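PDB 3GIP: N-acyl-D-glutamate deacylase from Bordetella bronchiseptica, which catalyses the zinc-dependent hydrolysis of N-acyl-D-glutamate to D-glutamate and a carboxylate, as a member of the amidohydrolase superfamily. Local coordinates for residues I11-I17 with A53-A59; R303-P309 with L336-I342; R372-W378 with A440-T446; W425-F431 with I452-N458. All blocks are in the same frame, centred on the assembly; numbering follows the deposited sequence.

Contact 1: residues I11-I17 with A53-A59; sequences ITGGWII and ASGKIVA
Lys56 O lies near the plane of the Trp15 ring, beyond its edge; the touching atom of the side chain is CB, 4.0 Å from Ile57 CD1. The indole leads away from 53-59, and Arg24 and Arg26 also touch Trp15. The contact lies where the chain passes from strand 7-12 of a four-stranded sheet to strand 15-16, which pairs with strand 57-64 in a different set of strands. Strands 15-16 and 57-59 run parallel, with Trp15 beside Ile57 and Ile16 beside Val58. Trp15 N gives a nearly straight bond to Lys56 O (3.0 Å, 172°). Val58 N then donates to Trp15 O, and Ile17 N to Val58 O. On the face of Ile16 and Val58, Ile16 CD1 presses on Val58 CB at 3.2 Å, tight for two carbons. Ile16 CG1 sits beside its own backbone N (chi1 -63°), and a second bend at chi2 turns CD1 back onto Val58. Val58 CG2 also meets Ile11 CG2, which rests on Ala53 CB at 3.6 Å. On the face of Trp15 and Ile57, Ile17 CG1 from the following loop lies against Ile57 CG2, and helix 397-404 covers both. Ala53 N bonds to Thr12 O (2.6 Å), and a type II turn spans Ala53 to Lys56. Backbone bonds therefore fix the register, apolar branches pack on both faces, and a water between Gly13 O and Gly55 N joins the Gly13 loop to the turn.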
# COMPACT_ATOMS: atom_id res chain seq x y z
N ILE A 11 -15.48 0.62 -23.82
CA ILE A 11 -15.51 1.95 -23.23
C ILE A 11 -15.16 2.90 -24.37
O ILE A 11 -14.03 2.92 -24.85
CB ILE A 11 -14.48 2.06 -22.11
CG1 ILE A 11 -14.74 0.98 -21.06
CG2 ILE A 11 -14.54 3.45 -21.48
CD1 ILE A 11 -13.69 0.89 -19.98
N THR A 12 -16.14 3.69 -24.79
CA THR A 12 -15.95 4.58 -25.92
C THR A 12 -15.99 6.09 -25.68
O THR A 12 -16.47 6.56 -24.65
CB THR A 12 -16.98 4.26 -27.01
OG1 THR A 12 -16.82 5.16 -28.11
CG2 THR A 12 -18.39 4.40 -26.45
N GLY A 13 -15.48 6.82 -26.67
CA GLY A 13 -15.49 8.28 -26.62
C GLY A 13 -14.51 8.99 -25.71
O GLY A 13 -14.44 10.22 -25.72
N GLY A 14 -13.74 8.23 -24.93
CA GLY A 14 -12.80 8.86 -24.02
C GLY A 14 -11.38 8.99 -24.52
O GLY A 14 -11.07 8.67 -25.67
N TRP A 15 -10.51 9.48 -23.64
CA TRP A 15 -9.10 9.65 -23.95
C TRP A 15 -8.31 8.64 -23.14
O TRP A 15 -8.43 8.56 -21.92
CB TRP A 15 -8.64 11.07 -23.63
CG TRP A 15 -9.13 12.08 -24.61
CD1 TRP A 15 -10.40 12.59 -24.70
CD2 TRP A 15 -8.39 12.66 -25.69
NE1 TRP A 15 -10.49 13.45 -25.77
CE2 TRP A 15 -9.27 13.51 -26.39
CE3 TRP A 15 -7.07 12.54 -26.14
CZ2 TRP A 15 -8.87 14.24 -27.52
CZ3 TRP A 15 -6.67 13.27 -27.26
CH2 TRP A 15 -7.57 14.11 -27.93
N ILE A 16 -7.49 7.86 -23.84
CA ILE A 16 -6.70 6.83 -23.19
C ILE A 16 -5.33 7.29 -22.69
O ILE A 16 -4.56 7.89 -23.44
CB ILE A 16 -6.44 5.65 -24.15
CG1 ILE A 16 -7.77 4.98 -24.52
CG2 ILE A 16 -5.49 4.65 -23.50
CD1 ILE A 16 -8.43 4.24 -23.40
N ILE A 17 -5.06 7.03 -21.42
CA ILE A 17 -3.75 7.30 -20.83
C ILE A 17 -3.42 5.86 -20.43
O ILE A 17 -3.91 5.35 -19.43
CB ILE A 17 -3.83 8.23 -19.60
CG1 ILE A 17 -4.16 9.65 -20.07
CG2 ILE A 17 -2.51 8.22 -18.84
CD1 ILE A 17 -4.04 10.72 -19.00
N ALA A 53 -17.34 7.09 -22.22
CA ALA A 53 -16.28 7.82 -21.53
C ALA A 53 -16.02 9.20 -22.11
O ALA A 53 -14.94 9.76 -21.91
CB ALA A 53 -15.00 7.00 -21.54
N SER A 54 -16.99 9.75 -22.83
CA SER A 54 -16.83 11.07 -23.41
C SER A 54 -16.43 12.05 -22.30
O SER A 54 -17.05 12.06 -21.23
CB SER A 54 -18.14 11.54 -24.06
OG SER A 54 -18.45 10.76 -25.20
N GLY A 55 -15.41 12.85 -22.56
CA GLY A 55 -14.95 13.82 -21.58
C GLY A 55 -14.25 13.21 -20.38
O GLY A 55 -14.09 13.87 -19.35
N LYS A 56 -13.82 11.95 -20.50
CA LYS A 56 -13.14 11.28 -19.40
C LYS A 56 -11.83 10.64 -19.85
O LYS A 56 -11.55 10.54 -21.05
CB LYS A 56 -14.03 10.17 -18.82
CG LYS A 56 -15.47 10.57 -18.58
CD LYS A 56 -15.59 11.68 -17.55
CE LYS A 56 -17.05 12.05 -17.33
NZ LYS A 56 -17.86 10.87 -16.94
N ILE A 57 -11.04 10.22 -18.87
CA ILE A 57 -9.78 9.55 -19.12
C ILE A 57 -10.02 8.07 -18.84
O ILE A 57 -10.72 7.72 -17.88
CB ILE A 57 -8.66 10.04 -18.16
CG1 ILE A 57 -8.28 11.48 -18.48
CG2 ILE A 57 -7.44 9.12 -18.27
CD1 ILE A 57 -7.65 11.68 -19.84
N VAL A 58 -9.47 7.22 -19.69
CA VAL A 58 -9.59 5.78 -19.52
C VAL A 58 -8.15 5.34 -19.26
O VAL A 58 -7.27 5.48 -20.11
CB VAL A 58 -10.14 5.11 -20.79
CG1 VAL A 58 -10.26 3.61 -20.59
CG2 VAL A 58 -11.49 5.71 -21.13
N ALA A 59 -7.91 4.81 -18.06
CA ALA A 59 -6.57 4.42 -17.67
C ALA A 59 -6.50 3.05 -17.03
O ALA A 59 -7.54 2.43 -16.76
CB ALA A 59 -6.02 5.46 -16.70
O HOH W 1 -13.76 12.63 -24.79

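Contact 2: residues R303-P309 with L336-I342; sequences RITWSTP and LAPAGAI
Trp306 lies with one ring face over the backbone of Ala339 and Gly340. Ala339 CA sits 3.5 Å from the centroid of the six-membered ring, only 4° off its normal, a CH-pi contact. Trp306 CG stands between its own backbone N and carbonyl carbon (chi1 64°), which folds the indole back over the neighbouring strand. Gly340, with no side chain, lets the ring come this close; its CA is 3.2 Å from Trp306 NE1. Ser307 OG donates to Leu336 O at 2.8 Å, in the carbonyl plane and on a lone pair, and also pairs with His310 N. Thr308 N donates to Pro338 O (3.0 Å); the peptide bond before Pro338 is cis. The strands belong to a three-stranded antiparallel sheet, in which 339-343 lies between 287-290 and 303-307. Arg303 and Ile342 form a hydrogen-bonded pair, with Ile342 N to Arg303 O at 2.8 Å. The chain turns a corner at Thr305, whose N still bonds to Gly340 O from above the carbonyl plane. Thr305 CG2 packs on Ile342 CG1 at 3.5 Å. Further out, Ile304 CD1 touches Leu336 CD1, and helix 318-325 covers both. Arg303 NH2 is hydrogen-bonded to Tyr317 OH.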
# COMPACT_ATOMS: atom_id res chain seq x y z
N ARG A 303 -3.73 12.60 17.62
CA ARG A 303 -5.17 12.39 17.61
C ARG A 303 -5.49 10.90 17.54
O ARG A 303 -5.02 10.20 16.65
CB ARG A 303 -5.81 13.14 16.43
CG ARG A 303 -7.32 13.14 16.46
CD ARG A 303 -7.92 13.80 15.22
NE ARG A 303 -7.92 15.26 15.29
CZ ARG A 303 -8.41 16.04 14.32
NH1 ARG A 303 -8.92 15.48 13.23
NH2 ARG A 303 -8.41 17.36 14.45
N ILE A 304 -6.30 10.43 18.48
CA ILE A 304 -6.66 9.02 18.55
C ILE A 304 -7.52 8.53 17.39
O ILE A 304 -8.48 9.18 16.99
CB ILE A 304 -7.38 8.73 19.89
CG1 ILE A 304 -6.50 9.22 21.06
CG2 ILE A 304 -7.66 7.24 20.04
CD1 ILE A 304 -5.08 8.67 21.06
N THR A 305 -7.16 7.37 16.84
CA THR A 305 -7.90 6.77 15.73
C THR A 305 -8.74 5.60 16.23
O THR A 305 -9.73 5.21 15.61
CB THR A 305 -6.94 6.26 14.64
OG1 THR A 305 -5.93 5.44 15.23
CG2 THR A 305 -6.28 7.43 13.93
N TRP A 306 -8.33 5.03 17.37
CA TRP A 306 -9.05 3.92 18.00
C TRP A 306 -8.39 3.63 19.34
O TRP A 306 -7.24 3.96 19.56
CB TRP A 306 -9.02 2.65 17.14
CG TRP A 306 -7.65 2.05 16.92
CD1 TRP A 306 -6.75 2.41 15.95
CD2 TRP A 306 -7.02 1.01 17.68
NE1 TRP A 306 -5.61 1.65 16.06
CE2 TRP A 306 -5.74 0.79 17.12
CE3 TRP A 306 -7.41 0.25 18.79
CZ2 TRP A 306 -4.85 -0.17 17.62
CZ3 TRP A 306 -6.52 -0.70 19.29
CH2 TRP A 306 -5.25 -0.90 18.71
N SER A 307 -9.15 3.02 20.25
CA SER A 307 -8.65 2.64 21.57
C SER A 307 -9.55 1.54 22.11
O SER A 307 -10.76 1.73 22.25
CB SER A 307 -8.67 3.82 22.55
OG SER A 307 -8.40 3.37 23.88
N THR A 308 -8.97 0.39 22.42
CA THR A 308 -9.77 -0.72 22.92
C THR A 308 -10.38 -0.42 24.29
O THR A 308 -11.57 -0.62 24.50
CB THR A 308 -8.94 -2.01 22.97
OG1 THR A 308 -8.45 -2.31 21.66
CG2 THR A 308 -9.79 -3.18 23.45
N PRO A 309 -9.57 0.08 25.25
CA PRO A 309 -10.15 0.37 26.56
C PRO A 309 -11.01 1.64 26.59
O PRO A 309 -11.95 1.74 27.37
CB PRO A 309 -8.93 0.48 27.47
CG PRO A 309 -7.89 1.05 26.54
CD PRO A 309 -8.11 0.23 25.28
N LEU A 336 -4.69 4.46 27.38
CA LEU A 336 -5.44 4.27 26.14
C LEU A 336 -5.06 3.00 25.40
O LEU A 336 -5.81 2.53 24.54
CB LEU A 336 -5.21 5.47 25.21
CG LEU A 336 -5.86 6.79 25.61
CD1 LEU A 336 -5.25 7.93 24.80
CD2 LEU A 336 -7.37 6.71 25.37
N ALA A 337 -3.90 2.44 25.74
CA ALA A 337 -3.41 1.23 25.08
C ALA A 337 -4.27 -0.01 25.29
O ALA A 337 -4.78 -0.25 26.39
CB ALA A 337 -1.98 0.96 25.52
N PRO A 338 -4.44 -0.82 24.23
CA PRO A 338 -3.90 -0.58 22.88
C PRO A 338 -4.73 0.43 22.11
O PRO A 338 -5.96 0.44 22.20
CB PRO A 338 -3.94 -1.97 22.25
CG PRO A 338 -5.12 -2.59 22.88
CD PRO A 338 -4.99 -2.18 24.33
N ALA A 339 -4.06 1.28 21.34
CA ALA A 339 -4.74 2.30 20.57
C ALA A 339 -3.95 2.69 19.33
O ALA A 339 -2.85 2.20 19.10
CB ALA A 339 -4.97 3.53 21.44
N GLY A 340 -4.52 3.59 18.54
CA GLY A 340 -3.86 4.07 17.34
C GLY A 340 -3.99 5.58 17.32
O GLY A 340 -4.81 6.15 18.06
N ALA A 341 -3.19 6.24 16.49
CA ALA A 341 -3.24 7.69 16.40
C ALA A 341 -2.71 8.23 15.09
O ALA A 341 -2.09 7.50 14.31
CB ALA A 341 -2.44 8.30 17.55
N ILE A 342 -2.98 9.51 14.85
CA ILE A 342 -2.50 10.21 13.67
C ILE A 342 -1.46 11.18 14.21
O ILE A 342 -1.67 11.82 15.25
CB ILE A 342 -3.62 11.00 12.96
CG1 ILE A 342 -4.60 10.02 12.31
CG2 ILE A 342 -3.02 11.94 11.92
CD1 ILE A 342 -5.85 10.67 11.75

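Contact 3: residues R372-W378 with A440-T446; sequences RPHPRLW and ATWDEPT. With FMT (formic acid), chain D.
Pro375 and Pro445 bring the two backbones closest, with CA atoms 4.1 Å apart, and no direct hydrogen bond joins the segments. Trp442 meets Pro375 with a face and His374 with an edge. Pro375 CG lies over one indole face, 4.1 Å from the centroid of the six-membered ring, a CH-pi contact. The pair with the His374 face is T-shaped, with planes at 63° and centroids 4.8 Å apart. Arg376 CD lies over the opposite face of His374, so the imidazole is packed on both sides. Ile342 of strand 339-343 touches both His374 and Trp442.

The 440-446 loop, between strands 428-431 and 452-457, thus packs on the 373-375 loop and on Trp378 of helix 376-391. Within it Thr441 OG1 accepts from Glu444 N, an ST motif. Thr446 lies across the Trp378 indole: its CA is 3.7 Å from the centroid of the five-membered ring, and its O is over the same ring system. Trp378 CB meets Ala440 CB at 3.9 Å. Pro445 O is buried here and has no partner in the model. Arg372 CD rests on Pro445 CD, the two side chains crossing at about a right angle. Waters supply the polar links: one donates to Pro373 O and Trp442 O, and another accepts from Ala440 N and donates weakly to Trp378 O.

Arg376 extends away from the loop. Its NH1 donates to formate O1 at 2.8 Å, near the guanidinium plane, and NH2 adds a weak bond. Tyr282, Lys250 and Ser288 also bond this formate, probably from the crystallisation liquor.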
# COMPACT_ATOMS: atom_id res chain seq x y z
N ARG A 372 -11.78 5.74 13.63
CA ARG A 372 -11.69 7.06 13.00
C ARG A 372 -10.35 7.06 12.27
O ARG A 372 -9.37 7.65 12.72
CB ARG A 372 -11.70 8.16 14.06
CG ARG A 372 -11.68 9.57 13.48
CD ARG A 372 -12.94 9.86 12.68
NE ARG A 372 -14.11 9.94 13.55
CZ ARG A 372 -14.29 10.88 14.47
NH1 ARG A 372 -13.38 11.83 14.64
NH2 ARG A 372 -15.39 10.88 15.22
N PRO A 373 -10.31 6.39 11.11
CA PRO A 373 -9.09 6.29 10.31
C PRO A 373 -8.57 7.57 9.67
O PRO A 373 -9.29 8.56 9.53
CB PRO A 373 -9.47 5.27 9.25
CG PRO A 373 -10.90 5.64 8.98
CD PRO A 373 -11.46 5.82 10.39
N HIS A 374 -7.30 7.51 9.29
CA HIS A 374 -6.65 8.60 8.59
C HIS A 374 -7.34 8.53 7.22
O HIS A 374 -7.54 7.44 6.67
CB HIS A 374 -5.15 8.27 8.49
CG HIS A 374 -4.36 9.25 7.68
ND1 HIS A 374 -3.13 9.72 8.08
CD2 HIS A 374 -4.60 9.80 6.47
CE1 HIS A 374 -2.64 10.52 7.15
NE2 HIS A 374 -3.52 10.58 6.16
N PRO A 375 -7.74 9.68 6.66
CA PRO A 375 -8.43 9.75 5.37
C PRO A 375 -7.74 9.12 4.17
O PRO A 375 -8.37 8.88 3.14
CB PRO A 375 -8.68 11.25 5.19
CG PRO A 375 -7.55 11.87 5.95
CD PRO A 375 -7.50 11.03 7.20
N ARG A 376 -6.44 8.85 4.30
CA ARG A 376 -5.69 8.23 3.21
C ARG A 376 -6.34 6.91 2.81
O ARG A 376 -6.17 6.43 1.69
CB ARG A 376 -4.24 8.01 3.64
CG ARG A 376 -4.07 6.99 4.75
CD ARG A 376 -2.69 7.08 5.38
NE ARG A 376 -2.47 6.00 6.33
CZ ARG A 376 -1.45 5.95 7.18
NH1 ARG A 376 -0.56 6.93 7.21
NH2 ARG A 376 -1.32 4.91 7.99
N LEU A 377 -7.08 6.32 3.74
CA LEU A 377 -7.77 5.06 3.50
C LEU A 377 -8.72 5.17 2.32
O LEU A 377 -8.83 4.24 1.51
CB LEU A 377 -8.57 4.67 4.76
CG LEU A 377 -9.48 3.45 4.68
CD1 LEU A 377 -8.65 2.18 4.53
CD2 LEU A 377 -10.33 3.38 5.95
N TRP A 378 -9.41 6.30 2.22
CA TRP A 378 -10.38 6.53 1.15
C TRP A 378 -10.00 7.54 0.08
O TRP A 378 -10.64 7.58 -0.98
CB TRP A 378 -11.72 6.99 1.75
CG TRP A 378 -12.54 5.92 2.38
CD1 TRP A 378 -12.35 5.36 3.61
CD2 TRP A 378 -13.68 5.27 1.81
NE1 TRP A 378 -13.32 4.41 3.84
CE2 TRP A 378 -14.14 4.33 2.75
CE3 TRP A 378 -14.36 5.40 0.59
CZ2 TRP A 378 -15.25 3.51 2.52
CZ3 TRP A 378 -15.47 4.59 0.35
CH2 TRP A 378 -15.90 3.66 1.31
N ALA A 440 -12.52 12.56 1.41
CA ALA A 440 -12.27 12.12 2.78
C ALA A 440 -11.45 13.18 3.51
O ALA A 440 -10.41 13.63 3.01
CB ALA A 440 -11.52 10.79 2.78
N THR A 441 -11.92 13.59 4.68
CA THR A 441 -11.24 14.59 5.47
C THR A 441 -10.85 14.01 6.83
O THR A 441 -11.23 12.89 7.16
CB THR A 441 -12.14 15.81 5.70
OG1 THR A 441 -13.32 15.40 6.39
CG2 THR A 441 -12.52 16.45 4.37
N TRP A 442 -10.10 14.78 7.61
CA TRP A 442 -9.69 14.30 8.92
C TRP A 442 -10.93 14.02 9.78
O TRP A 442 -10.97 13.02 10.48
CB TRP A 442 -8.79 15.34 9.60
CG TRP A 442 -7.60 15.73 8.77
CD1 TRP A 442 -7.43 16.91 8.09
CD2 TRP A 442 -6.43 14.94 8.50
NE1 TRP A 442 -6.23 16.89 7.41
CE2 TRP A 442 -5.60 15.70 7.64
CE3 TRP A 442 -6.01 13.66 8.89
CZ2 TRP A 442 -4.37 15.22 7.18
CZ3 TRP A 442 -4.79 13.18 8.42
CH2 TRP A 442 -3.99 13.96 7.57
N ASP A 443 -11.93 14.89 9.70
CA ASP A 443 -13.15 14.70 10.49
C ASP A 443 -14.09 13.64 9.91
O ASP A 443 -14.80 12.97 10.66
CB ASP A 443 -13.93 16.01 10.64
CG ASP A 443 -13.17 17.06 11.42
OD1 ASP A 443 -12.28 16.69 12.22
OD2 ASP A 443 -13.47 18.25 11.24
N GLU A 444 -14.11 13.54 8.59
CA GLU A 444 -14.96 12.56 7.90
C GLU A 444 -14.07 11.79 6.94
O GLU A 444 -14.14 11.96 5.72
CB GLU A 444 -16.07 13.28 7.14
CG GLU A 444 -17.09 13.96 8.04
CD GLU A 444 -18.16 14.69 7.27
OE1 GLU A 444 -17.89 15.81 6.77
OE2 GLU A 444 -19.28 14.15 7.14
N PRO A 445 -13.23 10.90 7.49
CA PRO A 445 -12.29 10.08 6.72
C PRO A 445 -12.83 8.99 5.80
O PRO A 445 -12.06 8.36 5.09
CB PRO A 445 -11.38 9.51 7.81
CG PRO A 445 -12.34 9.30 8.93
CD PRO A 445 -13.14 10.58 8.92
N THR A 446 -14.14 8.77 5.80
CA THR A 446 -14.68 7.73 4.94
C THR A 446 -15.49 8.24 3.76
O THR A 446 -16.12 7.46 3.05
CB THR A 446 -15.55 6.72 5.73
OG1 THR A 446 -16.73 7.38 6.20
CG2 THR A 446 -14.77 6.15 6.90
C FMT D . 2.75 5.67 8.48
O1 FMT D . 1.58 5.91 8.70
O2 FMT D . 3.39 6.33 7.50
O HOH W 2 -8.98 11.22 10.32
O HOH W 3 -12.28 10.31 -0.67

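Contact 4: residues W425-F431 with I452-N458; sequences WADVVVF and IAGVLVN
Val428 and Leu456, a hydrogen-bonded pair, form the close-knit middle of these antiparallel strands, with Leu456 N to Val428 O at 2.7 Å and Val428 N to Leu456 O at 2.9 Å. The strand axes run at 166° and approach to 4.5 Å. On one face Val429 CG2 meets Val455 CG2, and Ile452 CD1 packs on Phe431 CB at 3.8 Å. Ile452 bends at chi1 (-63°) and again at chi2, which turns CD1 towards strand 428-431. Strand 428-431 also pairs with 57-64, and 452-457 with 460-463, so strands continue on both sides.

The end near Ala453 is more open to solvent and less regular. Ala453 and Gly454 both face Val430, a classic beta bulge. Val430 O accepts from both: Ala453 N is at 2.8 Å, while Gly454 N is longer at 3.3 Å.

The other end turns polar, with Asp427 and Asn458 buried and Trp425 partly exposed. Asp427 OD1 takes Asn458 N at 2.9 Å, nearly along its C-O axis, and OD2 forms a salt bridge with Arg417. The Trp425 ring crosses the Asn458 amide and has cation-pi contacts with Arg35 and Arg417. The Asp427 carboxylate therefore joins the strand end to Arg417, which probably balances its charge.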
# COMPACT_ATOMS: atom_id res chain seq x y z
N TRP A 425 -4.56 -7.78 -18.78
CA TRP A 425 -5.79 -7.92 -18.02
C TRP A 425 -6.56 -6.61 -18.04
O TRP A 425 -5.97 -5.53 -17.96
CB TRP A 425 -5.49 -8.34 -16.58
CG TRP A 425 -5.04 -9.75 -16.46
CD1 TRP A 425 -3.77 -10.20 -16.24
CD2 TRP A 425 -5.86 -10.92 -16.57
NE1 TRP A 425 -3.75 -11.58 -16.21
CE2 TRP A 425 -5.02 -12.04 -16.41
CE3 TRP A 425 -7.23 -11.12 -16.80
CZ2 TRP A 425 -5.50 -13.35 -16.45
CZ3 TRP A 425 -7.71 -12.43 -16.84
CH2 TRP A 425 -6.85 -13.53 -16.67
N ALA A 426 -7.88 -6.71 -18.12
CA ALA A 426 -8.73 -5.53 -18.18
C ALA A 426 -9.03 -4.84 -16.85
O ALA A 426 -10.20 -4.74 -16.45
CB ALA A 426 -10.03 -5.85 -18.92
N ASP A 427 -7.99 -4.40 -16.16
CA ASP A 427 -8.15 -3.65 -14.91
C ASP A 427 -8.20 -2.23 -15.46
O ASP A 427 -7.20 -1.73 -15.99
CB ASP A 427 -6.94 -3.80 -13.99
CG ASP A 427 -6.81 -5.20 -13.40
OD1 ASP A 427 -7.83 -5.91 -13.29
OD2 ASP A 427 -5.68 -5.58 -13.02
N VAL A 428 -9.35 -1.58 -15.34
CA VAL A 428 -9.52 -0.24 -15.91
C VAL A 428 -10.26 0.73 -15.01
O VAL A 428 -11.18 0.35 -14.29
CB VAL A 428 -10.31 -0.33 -17.24
CG1 VAL A 428 -10.34 1.03 -17.93
CG2 VAL A 428 -9.70 -1.38 -18.15
N VAL A 429 -9.87 2.00 -15.07
CA VAL A 429 -10.56 3.03 -14.31
C VAL A 429 -10.87 4.16 -15.27
O VAL A 429 -10.02 4.56 -16.07
CB VAL A 429 -9.73 3.57 -13.12
CG1 VAL A 429 -8.42 4.18 -13.60
CG2 VAL A 429 -10.55 4.60 -12.35
N VAL A 430 -12.10 4.66 -15.20
CA VAL A 430 -12.54 5.77 -16.04
C VAL A 430 -12.81 6.92 -15.09
O VAL A 430 -13.57 6.78 -14.13
CB VAL A 430 -13.84 5.42 -16.79
CG1 VAL A 430 -14.29 6.60 -17.64
CG2 VAL A 430 -13.62 4.19 -17.66
N PHE A 431 -12.18 8.07 -15.33
CA PHE A 431 -12.38 9.21 -14.45
C PHE A 431 -12.36 10.55 -15.17
O PHE A 431 -11.80 10.67 -16.26
CB PHE A 431 -11.33 9.19 -13.33
CG PHE A 431 -9.91 9.42 -13.81
CD1 PHE A 431 -9.39 10.71 -13.88
CD2 PHE A 431 -9.10 8.35 -14.17
CE1 PHE A 431 -8.07 10.93 -14.31
CE2 PHE A 431 -7.78 8.56 -14.60
CZ PHE A 431 -7.27 9.85 -14.67
N ILE A 452 -14.69 9.58 -10.21
CA ILE A 452 -14.44 8.21 -10.67
C ILE A 452 -15.75 7.74 -11.28
O ILE A 452 -16.75 7.59 -10.58
CB ILE A 452 -14.04 7.28 -9.50
CG1 ILE A 452 -12.74 7.77 -8.86
CG2 ILE A 452 -13.88 5.85 -10.01
CD1 ILE A 452 -11.54 7.76 -9.81
N ALA A 453 -15.74 7.51 -12.59
CA ALA A 453 -16.94 7.09 -13.30
C ALA A 453 -17.17 5.58 -13.30
O ALA A 453 -18.31 5.13 -13.22
CB ALA A 453 -16.90 7.60 -14.74
N GLY A 454 -16.10 4.81 -13.40
CA GLY A 454 -16.26 3.37 -13.41
C GLY A 454 -14.95 2.63 -13.22
O GLY A 454 -13.88 3.16 -13.51
N VAL A 455 -15.04 1.40 -12.73
CA VAL A 455 -13.86 0.59 -12.51
C VAL A 455 -14.11 -0.86 -12.90
O VAL A 455 -15.12 -1.45 -12.52
CB VAL A 455 -13.43 0.60 -11.02
CG1 VAL A 455 -12.18 -0.25 -10.84
CG2 VAL A 455 -13.17 2.03 -10.57
N LEU A 456 -13.18 -1.42 -13.67
CA LEU A 456 -13.27 -2.81 -14.09
C LEU A 456 -12.08 -3.54 -13.50
O LEU A 456 -10.96 -3.02 -13.47
CB LEU A 456 -13.20 -2.94 -15.62
CG LEU A 456 -14.27 -2.29 -16.49
CD1 LEU A 456 -13.94 -2.57 -17.96
CD2 LEU A 456 -15.64 -2.83 -16.14
N VAL A 457 -12.33 -4.75 -13.00
CA VAL A 457 -11.29 -5.60 -12.46
C VAL A 457 -11.39 -6.85 -13.32
O VAL A 457 -12.42 -7.52 -13.32
CB VAL A 457 -11.54 -5.96 -10.98
CG1 VAL A 457 -10.58 -7.05 -10.53
CG2 VAL A 457 -11.35 -4.72 -10.11
N ASN A 458 -10.33 -7.13 -14.08
CA ASN A 458 -10.32 -8.28 -14.97
C ASN A 458 -11.56 -8.29 -15.86
O ASN A 458 -12.19 -9.33 -16.09
CB ASN A 458 -10.24 -9.57 -14.14
CG ASN A 458 -8.95 -9.65 -13.34
OD1 ASN A 458 -8.96 -9.95 -12.15
ND2 ASN A 458 -7.83 -9.37 -14.00

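How the contacts relate
Contacts 1 and 4 are neighbours in one sheet region, with centres 11 Å apart. Strand 57-64 lies between 15-16 and 428-431, so it takes part in contact 1 and also bonds to the first strand of contact 4. Contact 4 is buried, with apolar strand faces and a salt bridge from a buried aspartate; contacts 1, 2 and 3 are partly buried and use more exposed turns, prolines or waters. Contacts 2 and 3 form a second cluster, joined by Thr305 O to Arg372 N. Contact 2 is a sheet pairing with a tryptophan ring over its backbone, whereas contact 3 joins loop to loop and helix. Contacts 1 and 2 lie on opposite sides of the chain's centre.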